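Local coordinates for L-iditol 2-dehydrogenase (Clostridium scindens, PDB 4OH1), which probably oxidises L-iditol and related polyols with NAD+, as a zinc-dependent member of the zinc-containing alcohol dehydrogenase family, at residues M70-K82 with Y125-H137. Sequence-based numbering, arbitrary orientation.
Sequences MSFGHELSGVIDK and YRMNGFSEYAVYH. With ZN (zinc ion), chain B.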
loop_
_atom_site.group_PDB
_atom_site.type_symbol
_atom_site.label_atom_id
_atom_site.label_comp_id
_atom_site.label_asym_id
_atom_site.label_seq_id
_atom_site.Cartn_x
_atom_site.Cartn_y
_atom_site.Cartn_z
HETATM N N MSE A 70 36.809 -15.782 15.294
HETATM C CA MSE A 70 35.729 -14.818 15.195
HETATM C C MSE A 70 34.526 -15.238 16.023
HETATM O O MSE A 70 34.069 -16.384 15.941
HETATM C CB MSE A 70 35.360 -14.730 13.744
HETATM C CG MSE A 70 34.479 -13.607 13.403
HETATM SE SE MSE A 70 33.991 -13.806 11.528
HETATM C CE MSE A 70 32.755 -15.346 11.548
ATOM N N SER A 71 34.023 -14.324 16.833
ATOM C CA SER A 71 32.794 -14.590 17.588
ATOM C C SER A 71 31.646 -14.729 16.618
ATOM O O SER A 71 31.675 -14.158 15.550
ATOM C CB SER A 71 32.506 -13.473 18.587
ATOM O OG SER A 71 32.232 -12.268 17.888
ATOM N N PHE A 72 30.632 -15.499 16.970
ATOM C CA PHE A 72 29.468 -15.583 16.118
ATOM C C PHE A 72 28.227 -15.937 16.914
ATOM O O PHE A 72 28.300 -16.205 18.120
ATOM C CB PHE A 72 29.704 -16.550 14.928
ATOM C CG PHE A 72 29.815 -18.002 15.327
ATOM C CD1 PHE A 72 30.799 -18.424 16.203
ATOM C CD2 PHE A 72 28.956 -18.944 14.794
ATOM C CE1 PHE A 72 30.886 -19.737 16.578
ATOM C CE2 PHE A 72 29.048 -20.277 15.160
ATOM C CZ PHE A 72 29.996 -20.676 16.073
ATOM N N GLY A 73 27.097 -15.952 16.219
ATOM C CA GLY A 73 25.813 -16.360 16.803
ATOM C C GLY A 73 24.987 -15.118 16.870
ATOM O O GLY A 73 25.434 -14.118 17.382
ATOM N N HIS A 74 23.793 -15.152 16.300
ATOM C CA HIS A 74 22.911 -13.989 16.340
ATOM C C HIS A 74 21.421 -14.340 16.601
ATOM O O HIS A 74 20.529 -13.518 16.379
ATOM C CB HIS A 74 23.081 -13.222 15.036
ATOM C CG HIS A 74 22.596 -13.987 13.869
ATOM N ND1 HIS A 74 23.326 -15.004 13.305
ATOM C CD2 HIS A 74 21.410 -13.972 13.225
ATOM C CE1 HIS A 74 22.627 -15.568 12.344
ATOM N NE2 HIS A 74 21.465 -14.951 12.268
ATOM N N GLU A 75 21.158 -15.562 17.059
ATOM C CA GLU A 75 19.831 -16.017 17.322
ATOM C C GLU A 75 19.814 -16.519 18.745
ATOM O O GLU A 75 20.401 -17.560 19.024
ATOM C CB GLU A 75 19.449 -17.127 16.361
ATOM C CG GLU A 75 19.595 -16.758 14.881
ATOM C CD GLU A 75 19.091 -17.872 13.899
ATOM O OE1 GLU A 75 18.750 -19.010 14.304
ATOM O OE2 GLU A 75 18.993 -17.577 12.702
ATOM N N LEU A 76 19.234 -15.754 19.661
ATOM C CA LEU A 76 19.381 -16.114 21.105
ATOM C C LEU A 76 18.289 -15.551 21.985
ATOM O O LEU A 76 17.669 -14.475 21.706
ATOM C CB LEU A 76 20.732 -15.683 21.670
ATOM C CG LEU A 76 20.911 -14.153 21.740
ATOM C CD1 LEU A 76 21.756 -13.749 22.872
ATOM C CD2 LEU A 76 21.457 -13.612 20.449
ATOM N N SER A 77 18.026 -16.308 23.037
ATOM C CA SER A 77 17.156 -15.846 24.101
ATOM C C SER A 77 17.903 -16.022 25.420
ATOM O O SER A 77 18.745 -16.871 25.517
ATOM C CB SER A 77 15.871 -16.671 24.129
ATOM O OG SER A 77 16.186 -18.012 24.326
ATOM N N GLY A 78 17.571 -15.234 26.424
ATOM C CA GLY A 78 18.035 -15.498 27.754
ATOM C C GLY A 78 17.430 -14.530 28.736
ATOM O O GLY A 78 16.312 -14.069 28.543
ATOM N N VAL A 79 18.191 -14.223 29.793
ATOM C CA VAL A 79 17.695 -13.422 30.918
ATOM C C VAL A 79 18.703 -12.286 31.165
ATOM O O VAL A 79 19.909 -12.482 31.076
ATOM C CB VAL A 79 17.529 -14.310 32.140
ATOM C CG1 VAL A 79 17.020 -13.537 33.284
ATOM C CG2 VAL A 79 16.538 -15.424 31.846
ATOM N N ILE A 80 18.212 -11.088 31.437
ATOM C CA ILE A 80 19.064 -9.980 31.769
ATOM C C ILE A 80 19.841 -10.284 33.072
ATOM O O ILE A 80 19.262 -10.675 34.077
ATOM C CB ILE A 80 18.278 -8.698 31.928
ATOM C CG1 ILE A 80 17.621 -8.320 30.593
ATOM C CG2 ILE A 80 19.205 -7.569 32.400
ATOM C CD1 ILE A 80 17.091 -6.877 30.492
ATOM N N ASP A 81 21.155 -10.108 32.990
ATOM C CA ASP A 81 22.089 -10.396 34.056
ATOM C C ASP A 81 22.632 -9.115 34.700
ATOM O O ASP A 81 22.941 -9.117 35.868
ATOM C CB ASP A 81 23.267 -11.141 33.473
ATOM C CG ASP A 81 24.241 -11.583 34.516
ATOM O OD1 ASP A 81 23.839 -12.436 35.333
ATOM O OD2 ASP A 81 25.402 -11.109 34.503
ATOM N N LYS A 82 22.739 -8.029 33.946
ATOM C CA LYS A 82 23.221 -6.774 34.466
ATOM C C LYS A 82 22.898 -5.641 33.500
ATOM O O LYS A 82 22.948 -5.813 32.270
ATOM C CB LYS A 82 24.718 -6.846 34.630
ATOM C CG LYS A 82 25.371 -5.548 35.008
ATOM C CD LYS A 82 26.777 -5.784 35.524
ATOM C CE LYS A 82 27.521 -4.470 35.878
ATOM N NZ LYS A 82 28.940 -4.795 36.151
ATOM N N TYR A 125 27.332 -4.771 14.156
ATOM C CA TYR A 125 26.866 -6.154 14.315
ATOM C C TYR A 125 27.440 -6.750 15.581
ATOM O O TYR A 125 28.634 -6.782 15.730
ATOM C CB TYR A 125 27.307 -7.014 13.139
ATOM C CG TYR A 125 26.927 -6.491 11.766
ATOM C CD1 TYR A 125 25.723 -6.830 11.196
ATOM C CD2 TYR A 125 27.788 -5.670 11.037
ATOM C CE1 TYR A 125 25.341 -6.370 9.936
ATOM C CE2 TYR A 125 27.416 -5.188 9.766
ATOM C CZ TYR A 125 26.187 -5.564 9.225
ATOM O OH TYR A 125 25.797 -5.139 7.985
ATOM N N ARG A 126 26.604 -7.206 16.502
ATOM C CA ARG A 126 27.098 -7.813 17.733
ATOM C C ARG A 126 26.801 -9.306 17.615
ATOM O O ARG A 126 25.649 -9.732 17.755
ATOM C CB ARG A 126 26.422 -7.235 18.977
ATOM C CG ARG A 126 26.383 -5.700 19.062
ATOM C CD ARG A 126 27.721 -5.038 19.465
ATOM N NE ARG A 126 28.263 -5.514 20.757
ATOM C CZ ARG A 126 28.094 -4.969 21.986
ATOM N NH1 ARG A 126 27.364 -3.878 22.236
ATOM N NH2 ARG A 126 28.679 -5.552 23.022
HETATM N N MSE A 127 27.847 -10.080 17.311
HETATM C CA MSE A 127 27.714 -11.481 17.008
HETATM C C MSE A 127 28.396 -12.253 18.138
HETATM O O MSE A 127 29.501 -12.697 17.973
HETATM C CB MSE A 127 28.391 -11.841 15.667
HETATM C CG MSE A 127 28.090 -10.974 14.457
HETATM SE SE MSE A 127 26.182 -10.819 14.108
HETATM C CE MSE A 127 26.085 -10.558 12.128
ATOM N N ASN A 128 27.725 -12.368 19.269
ATOM C CA ASN A 128 28.189 -13.174 20.378
ATOM C C ASN A 128 27.152 -14.065 20.910
ATOM O O ASN A 128 27.156 -14.383 22.067
ATOM C CB ASN A 128 28.597 -12.283 21.483
ATOM C CG ASN A 128 29.693 -11.427 21.075
ATOM O OD1 ASN A 128 30.807 -11.884 20.849
ATOM N ND2 ASN A 128 29.389 -10.182 20.879
ATOM N N GLY A 129 26.267 -14.509 20.035
ATOM C CA GLY A 129 25.215 -15.401 20.420
ATOM C C GLY A 129 25.675 -16.647 21.097
ATOM O O GLY A 129 25.035 -17.094 22.027
ATOM N N PHE A 130 26.795 -17.196 20.635
ATOM C CA PHE A 130 27.315 -18.447 21.150
ATOM C C PHE A 130 28.336 -18.235 22.302
ATOM O O PHE A 130 29.464 -18.759 22.325
ATOM C CB PHE A 130 27.902 -19.235 19.988
ATOM C CG PHE A 130 26.859 -19.735 19.026
ATOM C CD1 PHE A 130 25.856 -20.598 19.453
ATOM C CD2 PHE A 130 26.895 -19.369 17.688
ATOM C CE1 PHE A 130 24.902 -21.059 18.569
ATOM C CE2 PHE A 130 25.935 -19.833 16.811
ATOM C CZ PHE A 130 24.938 -20.687 17.268
ATOM N N SER A 131 27.852 -17.495 23.282
ATOM C CA SER A 131 28.577 -17.048 24.414
ATOM C C SER A 131 27.664 -17.202 25.630
ATOM O O SER A 131 26.487 -17.017 25.541
ATOM C CB SER A 131 28.906 -15.590 24.155
ATOM O OG SER A 131 29.773 -15.153 25.110
ATOM N N GLU A 132 28.195 -17.498 26.788
ATOM C CA GLU A 132 27.347 -17.626 27.972
ATOM C C GLU A 132 26.787 -16.294 28.433
ATOM O O GLU A 132 25.709 -16.260 29.013
ATOM C CB GLU A 132 28.136 -18.259 29.106
ATOM C CG GLU A 132 28.394 -19.728 28.877
ATOM C CD GLU A 132 29.213 -20.319 30.011
ATOM O OE1 GLU A 132 30.200 -19.652 30.446
ATOM O OE2 GLU A 132 28.863 -21.463 30.415
ATOM N N TYR A 133 27.504 -15.196 28.162
ATOM C CA TYR A 133 27.024 -13.864 28.508
ATOM C C TYR A 133 27.350 -12.955 27.367
ATOM O O TYR A 133 28.446 -13.013 26.819
ATOM C CB TYR A 133 27.700 -13.304 29.790
ATOM C CG TYR A 133 27.402 -14.126 31.019
ATOM C CD1 TYR A 133 28.142 -15.244 31.317
ATOM C CD2 TYR A 133 26.310 -13.835 31.823
ATOM C CE1 TYR A 133 27.828 -16.015 32.396
ATOM C CE2 TYR A 133 25.997 -14.616 32.912
ATOM C CZ TYR A 133 26.762 -15.680 33.195
ATOM O OH TYR A 133 26.444 -16.464 34.262
ATOM N N ALA A 134 26.415 -12.113 26.995
ATOM C CA ALA A 134 26.700 -11.190 25.903
ATOM C C ALA A 134 26.095 -9.847 26.202
ATOM O O ALA A 134 25.045 -9.786 26.845
ATOM C CB ALA A 134 26.132 -11.738 24.600
ATOM N N VAL A 135 26.730 -8.791 25.686
ATOM C CA VAL A 135 26.331 -7.427 25.935
ATOM C C VAL A 135 25.822 -6.808 24.649
ATOM O O VAL A 135 26.396 -7.007 23.568
ATOM C CB VAL A 135 27.520 -6.581 26.519
ATOM C CG1 VAL A 135 27.221 -5.085 26.492
ATOM C CG2 VAL A 135 27.784 -7.003 27.957
ATOM N N TYR A 136 24.772 -6.007 24.776
ATOM C CA TYR A 136 24.157 -5.344 23.645
ATOM C C TYR A 136 23.730 -3.961 24.119
ATOM O O TYR A 136 23.510 -3.739 25.305
ATOM C CB TYR A 136 22.893 -6.135 23.205
ATOM C CG TYR A 136 23.149 -7.524 22.667
ATOM C CD1 TYR A 136 23.397 -7.759 21.308
ATOM C CD2 TYR A 136 23.222 -8.603 23.522
ATOM C CE1 TYR A 136 23.694 -9.073 20.830
ATOM C CE2 TYR A 136 23.485 -9.879 23.055
ATOM C CZ TYR A 136 23.709 -10.112 21.722
ATOM O OH TYR A 136 23.990 -11.403 21.359
ATOM N N HIS A 137 23.503 -3.054 23.182
ATOM C CA HIS A 137 22.909 -1.757 23.514
ATOM C C HIS A 137 21.444 -1.974 23.832
ATOM O O HIS A 137 20.807 -2.849 23.248
ATOM C CB HIS A 137 23.067 -0.800 22.344
ATOM C CG HIS A 137 22.663 0.593 22.661
ATOM N ND1 HIS A 137 21.435 1.102 22.304
ATOM C CD2 HIS A 137 23.323 1.596 23.276
ATOM C CE1 HIS A 137 21.343 2.355 22.711
ATOM N NE2 HIS A 137 22.483 2.683 23.293
HETATM ZN ZN ZN B . 19.275 -15.818 11.651
HETATM O O HOH W 1 24.487 -11.709 18.830
HETATM O O HOH W 2 17.852 -16.321 9.796
HETATM O O HOH W 3 19.594 -14.066 10.061
#
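Phe72 CG stands between its backbone N and carbonyl carbon (chi1 69°), which turns the ring back so that its end reaches the Phe130 ring although Phe72 CB points away; Phe130 CG takes the complementary place, beside its own N and anti to the carbonyl carbon. In this GroES-like domain of a zinc-dependent alcohol dehydrogenase, the pair flanks the glycine-to-glycine approach of two loops, 72-74 and 126-132. Phe130 CD2 lies over one face of the Phe72 ring, toward its rim, 3.4 Å from Phe72 CE2; the planes are 49° apart, an oblique pair. The same CD2 lies 3.3 Å from Gly73 CA, and the CA atoms of Gly73 and Gly129 are 3.8 Å apart, evidence of close backbone approach.

Backbone bonds fix this register. Phe130 N donates to Phe72 O at 3.1 Å, nearly straight (166°) and in the carbonyl plane, while Gly129 N reaches Gly73 O from above that carbonyl's plane. Nearer the start of the segment, Ser71 OG donates to Met127 O at 2.8 Å, tilted out of the carbonyl plane.

Beyond Gly73 the chain delivers two zinc ligands, His74 through NE2 and Glu75 through OE2; Glu157, the oxidised Cys46 and two waters complete the site. Selenomethionine Met127, bent at chi2, sets its SE 4.0 Å from His74 CB, so the selenium packs on the stem of a zinc ligand.

Farther along, Asp81 CG lies 3.9 Å from Tyr133 CE2, although Asp81 OD2 is paired in a salt bridge with Arg37. Leu76 directs both methyls at Tyr136 OH. That hydroxyl donates to a bridging water, 2.6 Å from Tyr136 OH and in the ring plane, which in turn donates to Gly73 O and Arg126 O.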